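Local coordinates for extracellular invertase (Aspergillus kawachii, PDB 5XH8), which probably hydrolyses sucrose as a GH32 beta-fructofuranosidase and has high transfructosylation activity, consistent with formation of fructooligosaccharides such as 1-kestose, at residues Trp226-Asn231 with Phe304-Ala309; Gly264-Thr269 with Gly294-Asn299; Gln364-Thr369 with Asp547-Glu552; Gln478-Glu483 with Thr563-Trp568. All blocks are in the same frame, centred on the assembly; numbering follows the deposited sequence.

How the contacts relate
The chain builds a beta-propeller and then a beta-sandwich, and the contacts follow that order. Contact 1 is the first to open: from 226-231, at the end of one propeller sheet, it closes a loop on 304-309 in the next. Contact 2 is nested inside that loop, joining the two strands of a hairpin, and touches contact 1 through Gly294, Thr295 and their neighbours. Both are closed before contact 3 opens at 364-369, whose partner 547-552 is in the sandwich. Contact 4, 478-483 with 563-568, crosses contact 3 along the chain and joins the ends of strands from the two sandwich sheets; the pair meet through strands 550-555 and 559-564.

Contact 1. Residues Trp226-Asn231 with Phe304-Ala309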
loop_
_atom_site.group_PDB
_atom_site.type_symbol
_atom_site.label_atom_id
_atom_site.label_comp_id
_atom_site.label_asym_id
_atom_site.label_seq_id
_atom_site.Cartn_x
_atom_site.Cartn_y
_atom_site.Cartn_z
ATOM N N TRP A 226 -6.655 11.731 20.561
ATOM C CA TRP A 226 -5.781 12.434 21.485
ATOM C C TRP A 226 -4.591 12.962 20.704
ATOM O O TRP A 226 -3.932 12.206 19.961
ATOM C CB TRP A 226 -5.309 11.506 22.627
ATOM C CG TRP A 226 -4.392 12.178 23.624
ATOM C CD1 TRP A 226 -4.464 13.484 24.066
ATOM C CD2 TRP A 226 -3.301 11.582 24.334
ATOM N NE1 TRP A 226 -3.461 13.737 24.963
ATOM C CE2 TRP A 226 -2.735 12.594 25.159
ATOM C CE3 TRP A 226 -2.738 10.297 24.353
ATOM C CZ2 TRP A 226 -1.629 12.363 25.985
ATOM C CZ3 TRP A 226 -1.623 10.065 25.164
ATOM C CH2 TRP A 226 -1.088 11.101 25.981
ATOM N N HIS A 227 -4.335 14.259 20.833
ATOM C CA HIS A 227 -3.177 14.874 20.232
ATOM C C HIS A 227 -2.736 16.050 21.095
ATOM O O HIS A 227 -3.531 16.606 21.822
ATOM C CB HIS A 227 -3.496 15.313 18.789
ATOM C CG HIS A 227 -4.564 16.359 18.705
ATOM N ND1 HIS A 227 -4.282 17.709 18.697
ATOM C CD2 HIS A 227 -5.914 16.255 18.682
ATOM C CE1 HIS A 227 -5.411 18.390 18.647
ATOM N NE2 HIS A 227 -6.417 17.533 18.647
ATOM N N GLU A 228 -1.457 16.394 21.035
ATOM C CA GLU A 228 -0.897 17.478 21.829
ATOM C C GLU A 228 0.056 18.254 20.951
ATOM O O GLU A 228 0.615 17.691 20.000
ATOM C CB GLU A 228 -0.124 16.931 23.029
ATOM C CG GLU A 228 -0.943 16.120 24.009
ATOM C CD GLU A 228 -1.906 16.952 24.839
ATOM O OE1 GLU A 228 -1.838 18.193 24.797
ATOM O OE2 GLU A 228 -2.743 16.335 25.525
ATOM N N PRO A 229 0.254 19.556 21.249
ATOM C CA PRO A 229 1.223 20.352 20.500
ATOM C C PRO A 229 2.645 19.834 20.659
ATOM O O PRO A 229 3.004 19.327 21.731
ATOM C CB PRO A 229 1.127 21.757 21.149
ATOM C CG PRO A 229 -0.200 21.783 21.799
ATOM C CD PRO A 229 -0.468 20.369 22.248
ATOM N N THR A 230 3.441 19.984 19.606
ATOM C CA THR A 230 4.832 19.535 19.590
ATOM C C THR A 230 5.618 19.942 20.836
ATOM O O THR A 230 5.750 21.123 21.142
ATOM C CB THR A 230 5.569 20.089 18.359
ATOM O OG1 THR A 230 4.837 19.762 17.184
ATOM C CG2 THR A 230 6.946 19.518 18.249
ATOM N N ASN A 231 6.136 18.941 21.541
ATOM C CA ASN A 231 6.989 19.122 22.713
ATOM C C ASN A 231 6.340 19.889 23.865
ATOM O O ASN A 231 7.027 20.501 24.667
ATOM C CB ASN A 231 8.337 19.738 22.325
ATOM C CG ASN A 231 9.448 19.364 23.288
ATOM O OD1 ASN A 231 9.395 18.340 23.968
ATOM N ND2 ASN A 231 10.459 20.202 23.361
ATOM N N PHE A 304 -10.084 12.207 23.901
ATOM C CA PHE A 304 -9.531 11.760 25.175
ATOM C C PHE A 304 -8.911 12.986 25.829
ATOM O O PHE A 304 -8.070 13.636 25.238
ATOM C CB PHE A 304 -8.469 10.682 24.923
ATOM C CG PHE A 304 -7.711 10.247 26.148
ATOM C CD1 PHE A 304 -8.268 9.355 27.044
ATOM C CD2 PHE A 304 -6.416 10.689 26.364
ATOM C CE1 PHE A 304 -7.558 8.936 28.171
ATOM C CE2 PHE A 304 -5.698 10.272 27.477
ATOM C CZ PHE A 304 -6.275 9.390 28.391
ATOM N N ASN A 305 -9.344 13.310 27.041
ATOM C CA ASN A 305 -8.957 14.571 27.712
ATOM C C ASN A 305 -8.216 14.201 28.993
ATOM O O ASN A 305 -8.844 13.761 29.963
ATOM C CB ASN A 305 -10.205 15.411 28.000
ATOM C CG ASN A 305 -11.055 15.616 26.753
ATOM O OD1 ASN A 305 -10.659 16.337 25.855
ATOM N ND2 ASN A 305 -12.189 14.923 26.666
ATOM N N PRO A 306 -6.882 14.311 28.980
ATOM C CA PRO A 306 -6.091 13.940 30.154
ATOM C C PRO A 306 -6.456 14.698 31.442
ATOM O O PRO A 306 -6.545 15.932 31.421
ATOM C CB PRO A 306 -4.664 14.314 29.744
ATOM C CG PRO A 306 -4.660 14.247 28.265
ATOM C CD PRO A 306 -6.024 14.711 27.850
ATOM N N ASN A 307 -6.610 13.976 32.550
ATOM C CA ASN A 307 -6.802 14.621 33.864
ATOM C C ASN A 307 -5.688 14.371 34.878
ATOM O O ASN A 307 -5.649 15.045 35.908
ATOM C CB ASN A 307 -8.165 14.268 34.461
ATOM C CG ASN A 307 -8.455 12.793 34.422
ATOM O OD1 ASN A 307 -7.558 11.953 34.593
ATOM N ND2 ASN A 307 -9.708 12.461 34.168
ATOM N N MET A 308 -4.809 13.403 34.600
ATOM C CA MET A 308 -3.582 13.195 35.363
ATOM C C MET A 308 -2.643 12.276 34.565
ATOM O O MET A 308 -3.074 11.577 33.645
ATOM C CB MET A 308 -3.870 12.607 36.755
ATOM C CG MET A 308 -4.723 11.344 36.767
ATOM S SD MET A 308 -5.006 10.641 38.403
ATOM C CE MET A 308 -5.938 9.159 38.076
ATOM N N ALA A 309 -1.364 12.289 34.918
ATOM C CA ALA A 309 -0.370 11.508 34.192
ATOM C C ALA A 309 0.895 11.332 35.023
ATOM O O ALA A 309 1.207 12.151 35.925
ATOM C CB ALA A 309 -0.045 12.177 32.871
#
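Trp226 and Phe304 form an edge-to-face aromatic pair. The CD2 edge of the phenyl ring stands over one face of the indole, toward its rim, 3.7 Å from Trp226 CG, and the two planes meet at 66°. The side chains run side by side in the same direction and meet already at Trp226 CB and Phe304 CB, 4.0 Å apart. A backbone bond between Phe304 and Trp225 joins the two strands here. The pair illustrates how a propeller joins its blades: Trp226 lies at the corner near the end of strand 219-227, the outermost strand of one four-stranded sheet, whereas Phe304 lies on strand 302-311 of the following sheet.

Van der Waals contact continues at Pro306. Its CG approaches the indole obliquely, 4.0 Å from Trp226 CE2 and 3.5 Å from Trp226 NE1, and is 3.9 Å from Glu228 OE2, which arrives from the opposite direction.

The polar part stays within 226-231. Trp226 NE1 donates to Glu228 OE2 (2.8 Å, 157°), nearly in the indole plane and on the anti side of the carboxylate. A bend at chi2 (-72°) folds Glu228 back to this position, steadying the indole nitrogen beside which Pro306 CG lies.

Contact 2. Residues Gly264-Thr269 with Gly294-Asn299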
loop_
_atom_site.group_PDB
_atom_site.type_symbol
_atom_site.label_atom_id
_atom_site.label_comp_id
_atom_site.label_asym_id
_atom_site.label_seq_id
_atom_site.Cartn_x
_atom_site.Cartn_y
_atom_site.Cartn_z
ATOM N N GLY A 264 -14.805 0.808 33.202
ATOM C CA GLY A 264 -14.023 1.582 34.141
ATOM C C GLY A 264 -13.497 2.851 33.533
ATOM O O GLY A 264 -13.763 3.160 32.380
ATOM N N GLN A 265 -12.730 3.573 34.336
ATOM C CA GLN A 265 -11.945 4.732 33.902
ATOM C C GLN A 265 -10.910 4.379 32.842
ATOM O O GLN A 265 -10.222 3.389 32.989
ATOM C CB GLN A 265 -11.156 5.287 35.075
ATOM C CG GLN A 265 -11.556 6.661 35.505
ATOM C CD GLN A 265 -10.837 6.999 36.772
ATOM O OE1 GLN A 265 -9.783 7.632 36.765
ATOM N NE2 GLN A 265 -11.343 6.475 37.857
ATOM N N ILE A 266 -10.740 5.264 31.865
ATOM C CA ILE A 266 -9.921 4.991 30.682
ATOM C C ILE A 266 -8.504 5.566 30.853
ATOM O O ILE A 266 -8.309 6.737 31.217
ATOM C CB ILE A 266 -10.609 5.515 29.405
ATOM C CG1 ILE A 266 -11.842 4.661 29.105
ATOM C CG2 ILE A 266 -9.665 5.483 28.198
ATOM C CD1 ILE A 266 -12.801 5.280 28.095
ATOM N N PHE A 267 -7.525 4.719 30.584
ATOM C CA PHE A 267 -6.104 5.072 30.675
ATOM C C PHE A 267 -5.408 4.698 29.365
ATOM O O PHE A 267 -5.872 3.803 28.646
ATOM C CB PHE A 267 -5.438 4.266 31.785
ATOM C CG PHE A 267 -5.814 4.685 33.186
ATOM C CD1 PHE A 267 -6.993 4.226 33.778
ATOM C CD2 PHE A 267 -4.950 5.471 33.942
ATOM C CE1 PHE A 267 -7.317 4.577 35.093
ATOM C CE2 PHE A 267 -5.270 5.829 35.255
ATOM C CZ PHE A 267 -6.456 5.385 35.824
ATOM N N THR A 268 -4.293 5.361 29.083
ATOM C CA THR A 268 -3.393 4.941 28.006
ATOM C C THR A 268 -1.964 4.916 28.546
ATOM O O THR A 268 -1.633 5.710 29.444
ATOM C CB THR A 268 -3.504 5.864 26.767
ATOM O OG1 THR A 268 -2.612 5.422 25.723
ATOM C CG2 THR A 268 -3.207 7.328 27.124
ATOM N N THR A 269 -1.145 3.990 28.049
ATOM C CA THR A 269 0.322 4.091 28.210
ATOM C C THR A 269 0.960 4.406 26.854
ATOM O O THR A 269 0.495 3.918 25.815
ATOM C CB THR A 269 0.963 2.865 28.884
ATOM O OG1 THR A 269 0.778 1.682 28.095
ATOM C CG2 THR A 269 0.350 2.631 30.272
ATOM N N GLY A 294 -7.693 9.816 31.569
ATOM C CA GLY A 294 -8.490 10.820 30.912
ATOM C C GLY A 294 -9.951 10.486 30.774
ATOM O O GLY A 294 -10.364 9.328 30.920
ATOM N N THR A 295 -10.737 11.522 30.494
ATOM C CA THR A 295 -12.167 11.348 30.256
ATOM C C THR A 295 -12.360 11.407 28.760
ATOM O O THR A 295 -11.599 12.061 28.045
ATOM C CB THR A 295 -13.024 12.433 30.957
ATOM O OG1 THR A 295 -12.585 13.726 30.537
ATOM C CG2 THR A 295 -12.915 12.341 32.503
ATOM N N VAL A 296 -13.397 10.731 28.297
ATOM C CA VAL A 296 -13.705 10.667 26.901
ATOM C C VAL A 296 -15.039 11.344 26.659
ATOM O O VAL A 296 -16.036 10.940 27.219
ATOM C CB VAL A 296 -13.757 9.206 26.438
ATOM C CG1 VAL A 296 -14.036 9.133 24.951
ATOM C CG2 VAL A 296 -12.421 8.534 26.737
ATOM N N SER A 297 -15.044 12.361 25.811
ATOM C CA SER A 297 -16.260 13.074 25.419
ATOM C C SER A 297 -16.410 13.043 23.901
ATOM O O SER A 297 -15.482 12.667 23.186
ATOM C CB SER A 297 -16.157 14.520 25.865
ATOM O OG SER A 297 -15.043 15.129 25.240
ATOM N N ARG A 298 -17.580 13.458 23.430
ATOM C CA ARG A 298 -17.861 13.599 22.014
ATOM C C ARG A 298 -18.382 15.005 21.713
ATOM O O ARG A 298 -19.078 15.613 22.511
ATOM C CB ARG A 298 -18.866 12.551 21.549
ATOM C CG ARG A 298 -19.003 12.523 20.041
ATOM C CD ARG A 298 -19.793 11.339 19.549
ATOM N NE ARG A 298 -19.986 11.415 18.101
ATOM C CZ ARG A 298 -20.736 10.581 17.382
ATOM N NH1 ARG A 298 -21.399 9.579 17.946
ATOM N NH2 ARG A 298 -20.834 10.754 16.073
ATOM N N ASN A 299 -18.037 15.498 20.536
ATOM C CA ASN A 299 -18.360 16.848 20.129
ATOM C C ASN A 299 -18.452 16.847 18.593
ATOM O O ASN A 299 -17.868 17.692 17.917
ATOM C CB ASN A 299 -17.233 17.748 20.657
ATOM C CG ASN A 299 -17.702 19.135 21.024
ATOM O OD1 ASN A 299 -17.095 20.130 20.621
ATOM N ND2 ASN A 299 -18.767 19.214 21.817
HETATM O O HOH W 1 -12.235 7.734 31.711
#
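Ile266 and Gly294 face each other across a pair of antiparallel strands, joined by one direct bond and one link through water. The direct bond runs from Gly294 N to Ile266 O, 3.2 Å long, with an angle of 159° at the hydrogen; the donor lies nearly on the extended C=O line. The return bond of a regular hydrogen-bonded pair is missing: Ile266 N and Gly294 O stand 4.2 Å apart, too far for a direct bond. A water replaces it, accepting from Ile266 N at 2.9 Å and donating to Gly294 O at 2.6 Å. Both backbone groups are thus satisfied although the second direct bond is not made.

The apolar contact lies further along. Ile266 CD1 meets Val296 CG2 at 3.5 Å, the two side chains crossing at about a right angle. With chi2 at 165° the isoleucine chain is extended, carrying CD1 to the valine methyl.

Strands 265-274 and 286-298 form a beta hairpin of one propeller sheet. Strand 302-311 pairs with the far side of 286-298, where Thr295 bonds to Asn305, and its Phe304 packs on both Ile266 and Gly294; strand 250-255 flanks 265-274.

Contact 3. Residues Gln364-Thr369 with Asp547-Glu552; sequences QNWTGT and DNSVLE
Part of the junction between the propeller and the C-terminal sandwich is formed by a hairpin turn, whose Ser549 and Val550 face Trp366 and Thr369 at the start of the long strand 366-385. The turn from Asp547 to Val550 is type II', and it is closed by bonds in both directions, Asp547 N to Val550 O (2.9 Å) and Val550 N to Asp547 O (3.1 Å). Such a two-residue connection between strands 534-547 and 550-555 puts Ser549 at the tip.

Contact between the segments is light and mainly van der Waals. Thr369 CG2 and Val550 CG2 meet methyl to methyl at 4.0 Å. Because Thr369 OG1 is anti to the backbone N (chi1 -173°), its methyl is left between N and the carbonyl carbon, and it is this branch that meets the valine. Trp366 brings its CH2 edge to Ser549 OG at 4.4 Å, close to the indole plane. That hydroxyl is hydrogen-bonded to Trp26 O, while Trp366 NE1 bonds to Phe23 O, so the N-terminal region ties both ends of this approach.

Within 364-369, Gln364 NE2 donates to the backbone Trp366 O at 2.8 Å. This bond positions the Gln364 amide, whose CD lies 3.5 Å above one face of the Trp366 indole, toward the rim. Trp564 packs against Thr369, Ser549 and Val550 alike, and a salt bridge from Glu552 to Arg374 adds a charged link nearby. The arrangement belongs to the buried domain interface of the propeller-plus-sandwich architecture of family GH32.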
loop_
_atom_site.group_PDB
_atom_site.type_symbol
_atom_site.label_atom_id
_atom_site.label_comp_id
_atom_site.label_asym_id
_atom_site.label_seq_id
_atom_site.Cartn_x
_atom_site.Cartn_y
_atom_site.Cartn_z
ATOM N N GLN A 364 28.507 -10.875 25.858
ATOM C CA GLN A 364 27.277 -11.182 26.571
ATOM C C GLN A 364 26.389 -12.109 25.732
ATOM O O GLN A 364 25.812 -13.046 26.254
ATOM C CB GLN A 364 26.549 -9.896 26.962
ATOM C CG GLN A 364 25.368 -10.136 27.877
ATOM C CD GLN A 364 24.941 -8.882 28.599
ATOM O OE1 GLN A 364 25.201 -8.721 29.789
ATOM N NE2 GLN A 364 24.279 -7.974 27.869
ATOM N N ASN A 365 26.313 -11.860 24.432
ATOM C CA ASN A 365 25.469 -12.630 23.537
ATOM C C ASN A 365 23.967 -12.555 23.879
ATOM O O ASN A 365 23.206 -13.442 23.496
ATOM C CB ASN A 365 25.923 -14.093 23.438
ATOM C CG ASN A 365 25.319 -14.812 22.230
ATOM O OD1 ASN A 365 25.083 -14.211 21.204
ATOM N ND2 ASN A 365 25.037 -16.086 22.375
ATOM N N TRP A 366 23.562 -11.503 24.595
ATOM C CA TRP A 366 22.162 -11.120 24.722
ATOM C C TRP A 366 22.130 -9.639 25.073
ATOM O O TRP A 366 23.131 -9.069 25.521
ATOM C CB TRP A 366 21.398 -11.932 25.779
ATOM C CG TRP A 366 21.956 -11.816 27.195
ATOM C CD1 TRP A 366 22.944 -12.587 27.749
ATOM C CD2 TRP A 366 21.567 -10.873 28.218
ATOM N NE1 TRP A 366 23.193 -12.191 29.045
ATOM C CE2 TRP A 366 22.378 -11.135 29.357
ATOM C CE3 TRP A 366 20.618 -9.851 28.287
ATOM C CZ2 TRP A 366 22.274 -10.406 30.539
ATOM C CZ3 TRP A 366 20.488 -9.141 29.485
ATOM C CH2 TRP A 366 21.333 -9.415 30.589
ATOM N N THR A 367 20.973 -9.029 24.837
ATOM C CA THR A 367 20.790 -7.595 24.992
ATOM C C THR A 367 19.335 -7.326 25.327
ATOM O O THR A 367 18.446 -7.689 24.554
ATOM C CB THR A 367 21.120 -6.832 23.691
ATOM O OG1 THR A 367 22.429 -7.170 23.238
ATOM C CG2 THR A 367 21.028 -5.331 23.908
ATOM N N GLY A 368 19.107 -6.679 26.474
ATOM C CA GLY A 368 17.790 -6.306 26.912
ATOM C C GLY A 368 17.006 -7.350 27.703
ATOM O O GLY A 368 17.316 -8.557 27.710
ATOM N N THR A 369 15.950 -6.861 28.339
ATOM C CA THR A 369 14.983 -7.709 29.006
ATOM C C THR A 369 13.654 -6.983 29.036
ATOM O O THR A 369 13.618 -5.767 28.819
ATOM C CB THR A 369 15.434 -8.037 30.444
ATOM O OG1 THR A 369 14.562 -9.008 31.024
ATOM C CG2 THR A 369 15.447 -6.793 31.316
ATOM N N ASP A 547 17.598 -8.849 40.239
ATOM C CA ASP A 547 17.701 -10.105 39.506
ATOM C C ASP A 547 18.977 -10.050 38.668
ATOM O O ASP A 547 18.969 -9.744 37.455
ATOM C CB ASP A 547 16.424 -10.320 38.671
ATOM C CG ASP A 547 16.347 -11.670 38.057
ATOM O OD1 ASP A 547 17.275 -12.499 38.227
ATOM O OD2 ASP A 547 15.331 -11.919 37.373
ATOM N N ASN A 548 20.080 -10.349 39.358
ATOM C CA ASN A 548 21.442 -10.255 38.840
ATOM C C ASN A 548 21.821 -8.809 38.500
ATOM O O ASN A 548 22.324 -8.106 39.379
ATOM C CB ASN A 548 21.690 -11.268 37.712
ATOM C CG ASN A 548 23.125 -11.794 37.703
ATOM O OD1 ASN A 548 23.968 -11.336 38.469
ATOM N ND2 ASN A 548 23.397 -12.749 36.839
ATOM N N SER A 549 21.615 -8.355 37.262
ATOM C CA SER A 549 21.848 -6.962 36.883
ATOM C C SER A 549 20.571 -6.146 36.707
ATOM O O SER A 549 20.652 -4.948 36.473
ATOM C CB SER A 549 22.650 -6.879 35.579
ATOM O OG SER A 549 21.936 -7.402 34.469
ATOM N N VAL A 550 19.399 -6.765 36.795
ATOM C CA VAL A 550 18.159 -6.023 36.635
ATOM C C VAL A 550 17.679 -5.546 37.994
ATOM O O VAL A 550 17.344 -6.358 38.828
ATOM C CB VAL A 550 17.061 -6.891 35.979
ATOM C CG1 VAL A 550 15.799 -6.065 35.779
ATOM C CG2 VAL A 550 17.553 -7.451 34.666
ATOM N N LEU A 551 17.631 -4.229 38.198
ATOM C CA LEU A 551 17.069 -3.637 39.398
ATOM C C LEU A 551 15.710 -3.009 39.090
ATOM O O LEU A 551 15.603 -2.161 38.211
ATOM C CB LEU A 551 18.007 -2.547 39.975
ATOM C CG LEU A 551 17.428 -1.699 41.133
ATOM C CD1 LEU A 551 17.058 -2.526 42.361
ATOM C CD2 LEU A 551 18.417 -0.609 41.501
ATOM N N GLU A 552 14.698 -3.408 39.846
ATOM C CA GLU A 552 13.402 -2.754 39.835
ATOM C C GLU A 552 13.089 -2.226 41.241
ATOM O O GLU A 552 13.107 -2.973 42.225
ATOM C CB GLU A 552 12.314 -3.709 39.350
ATOM C CG GLU A 552 12.551 -4.187 37.909
ATOM C CD GLU A 552 11.388 -4.970 37.308
ATOM O OE1 GLU A 552 10.220 -4.625 37.582
ATOM O OE2 GLU A 552 11.633 -5.912 36.518
#

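Contact 4. Residues Gln478-Glu483 with Thr563-Trp568; sequences QILSSE and TWVRSW
Ser567 OG, hydrogen-bonded to Lys454 NZ, lies beside the apolar end of Leu480, whose CD2 comes to 4.3 Å from it. The serine's backbone O is also taken, by Trp26 NE1, so the residue is fixed at two points while Leu480 meets it with a methyl.

The closer touch is between hydrocarbons. Leu480 CD1 meets Val565 CG2 at 3.6 Å and Val565 CB at 3.8 Å, the side chains crossing at about a right angle. For the valine, chi1 of -74° sets CG2 between the backbone N and the carbonyl carbon, and that methyl faces the leucine. Leu480 splits its two methyls between partners, CD1 to Val565 and CD2 to Ser567.

Both backbones bend beside the contact. Leu480 has positive phi (50°) and, with Ser481, faces Asn574 in a G1 beta bulge, where the strand turns a corner. In the other segment Arg566 is the centre of an inverse gamma turn, closed by a weak bond from Ser567 N to Val565 O. CB of Arg566 is directed away from 478-483, and Arg566 NH1 lies 3.5 Å above one face of the Trp564 ring.

The bulge near the end of strand 474-481 thus meets the loop that follows strand 559-564 of the other sheet, within the beta-sandwich typical of the GH32 C-terminal domain.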
loop_
_atom_site.group_PDB
_atom_site.type_symbol
_atom_site.label_atom_id
_atom_site.label_comp_id
_atom_site.label_asym_id
_atom_site.label_seq_id
_atom_site.Cartn_x
_atom_site.Cartn_y
_atom_site.Cartn_z
ATOM N N GLN A 478 22.207 0.762 50.711
ATOM C CA GLN A 478 23.345 0.509 49.874
ATOM C C GLN A 478 23.305 -0.989 49.595
ATOM O O GLN A 478 23.190 -1.783 50.520
ATOM C CB GLN A 478 24.630 0.912 50.593
ATOM C CG GLN A 478 25.818 1.002 49.676
ATOM C CD GLN A 478 27.106 1.333 50.413
ATOM O OE1 GLN A 478 27.717 0.476 51.048
ATOM N NE2 GLN A 478 27.533 2.571 50.305
ATOM N N ILE A 479 23.366 -1.373 48.324
ATOM C CA ILE A 479 23.246 -2.782 47.929
ATOM C C ILE A 479 24.375 -3.169 47.009
ATOM O O ILE A 479 25.089 -2.303 46.508
ATOM C CB ILE A 479 21.888 -3.082 47.240
ATOM C CG1 ILE A 479 21.730 -2.268 45.934
ATOM C CG2 ILE A 479 20.741 -2.793 48.200
ATOM C CD1 ILE A 479 20.497 -2.638 45.127
ATOM N N LEU A 480 24.509 -4.472 46.771
ATOM C CA LEU A 480 25.525 -4.997 45.865
ATOM C C LEU A 480 26.928 -4.415 46.204
ATOM O O LEU A 480 27.647 -3.916 45.330
ATOM C CB LEU A 480 25.123 -4.720 44.401
ATOM C CG LEU A 480 23.796 -5.345 43.933
ATOM C CD1 LEU A 480 23.312 -4.726 42.612
ATOM C CD2 LEU A 480 23.938 -6.854 43.826
ATOM N N SER A 481 27.261 -4.481 47.493
ATOM C CA SER A 481 28.451 -3.825 48.069
ATOM C C SER A 481 29.555 -4.784 48.399
ATOM O O SER A 481 29.323 -5.895 48.871
ATOM C CB SER A 481 28.113 -3.106 49.371
ATOM O OG SER A 481 27.361 -1.958 49.088
ATOM N N SER A 482 30.765 -4.313 48.153
ATOM C CA SER A 482 31.993 -4.958 48.597
ATOM C C SER A 482 33.026 -3.830 48.670
ATOM O O SER A 482 32.663 -2.648 48.542
ATOM C CB SER A 482 32.400 -6.050 47.608
ATOM O OG SER A 482 32.690 -5.504 46.331
ATOM N N GLU A 483 34.298 -4.157 48.850
ATOM C CA GLU A 483 35.304 -3.099 48.932
ATOM C C GLU A 483 35.445 -2.332 47.597
ATOM O O GLU A 483 35.755 -1.147 47.601
ATOM C CB GLU A 483 36.662 -3.640 49.417
ATOM C CG GLU A 483 37.632 -4.114 48.343
ATOM C CD GLU A 483 39.074 -4.263 48.855
ATOM O OE1 GLU A 483 39.807 -3.248 48.965
ATOM O OE2 GLU A 483 39.478 -5.411 49.129
ATOM N N THR A 563 16.494 -0.206 36.236
ATOM C CA THR A 563 17.777 0.098 35.629
ATOM C C THR A 563 18.689 -1.113 35.634
ATOM O O THR A 563 18.301 -2.183 36.122
ATOM C CB THR A 563 18.448 1.302 36.332
ATOM O OG1 THR A 563 19.629 1.694 35.617
ATOM C CG2 THR A 563 18.812 0.944 37.798
ATOM N N TRP A 564 19.888 -0.937 35.065
ATOM C CA TRP A 564 20.932 -1.960 35.022
ATOM C C TRP A 564 21.955 -1.735 36.145
ATOM O O TRP A 564 22.491 -0.628 36.286
ATOM C CB TRP A 564 21.651 -1.936 33.666
ATOM C CG TRP A 564 20.761 -2.297 32.526
ATOM C CD1 TRP A 564 20.222 -1.449 31.617
ATOM C CD2 TRP A 564 20.290 -3.607 32.194
ATOM N NE1 TRP A 564 19.423 -2.150 30.732
ATOM C CE2 TRP A 564 19.461 -3.479 31.058
ATOM C CE3 TRP A 564 20.517 -4.881 32.723
ATOM C CZ2 TRP A 564 18.822 -4.577 30.461
ATOM C CZ3 TRP A 564 19.869 -5.987 32.131
ATOM C CH2 TRP A 564 19.032 -5.816 31.004
ATOM N N VAL A 565 22.205 -2.779 36.933
ATOM C CA VAL A 565 23.216 -2.735 37.991
ATOM C C VAL A 565 24.258 -3.822 37.736
ATOM O O VAL A 565 24.164 -4.926 38.234
ATOM C CB VAL A 565 22.604 -2.781 39.413
ATOM C CG1 VAL A 565 21.982 -1.438 39.733
ATOM C CG2 VAL A 565 21.580 -3.895 39.590
ATOM N N ARG A 566 25.249 -3.482 36.918
ATOM C CA ARG A 566 26.132 -4.483 36.370
ATOM C C ARG A 566 27.408 -4.651 37.240
ATOM O O ARG A 566 28.522 -4.398 36.788
ATOM C CB ARG A 566 26.402 -4.161 34.891
ATOM C CG ARG A 566 25.160 -4.444 34.026
ATOM C CD ARG A 566 25.359 -4.548 32.500
ATOM N NE ARG A 566 25.053 -3.285 31.927
ATOM C CZ ARG A 566 24.118 -2.945 31.041
ATOM N NH1 ARG A 566 23.330 -3.790 30.360
ATOM N NH2 ARG A 566 24.062 -1.656 30.783
ATOM N N SER A 567 27.217 -5.115 38.479
ATOM C CA SER A 567 28.345 -5.384 39.382
ATOM C C SER A 567 29.116 -6.610 38.887
ATOM O O SER A 567 28.528 -7.579 38.371
ATOM C CB SER A 567 27.875 -5.555 40.840
ATOM O OG SER A 567 27.275 -6.817 41.055
ATOM N N TRP A 568 30.438 -6.546 39.041
ATOM C CA TRP A 568 31.356 -7.598 38.616
ATOM C C TRP A 568 31.681 -8.662 39.683
ATOM O O TRP A 568 31.599 -9.855 39.390
ATOM C CB TRP A 568 32.670 -6.961 38.132
ATOM C CG TRP A 568 33.675 -7.985 37.745
ATOM C CD1 TRP A 568 34.724 -8.432 38.501
ATOM C CD2 TRP A 568 33.718 -8.724 36.519
ATOM N NE1 TRP A 568 35.410 -9.402 37.817
ATOM C CE2 TRP A 568 34.815 -9.610 36.605
ATOM C CE3 TRP A 568 32.930 -8.732 35.360
ATOM C CZ2 TRP A 568 35.161 -10.474 35.568
ATOM C CZ3 TRP A 568 33.267 -9.607 34.329
ATOM C CH2 TRP A 568 34.371 -10.459 34.439
#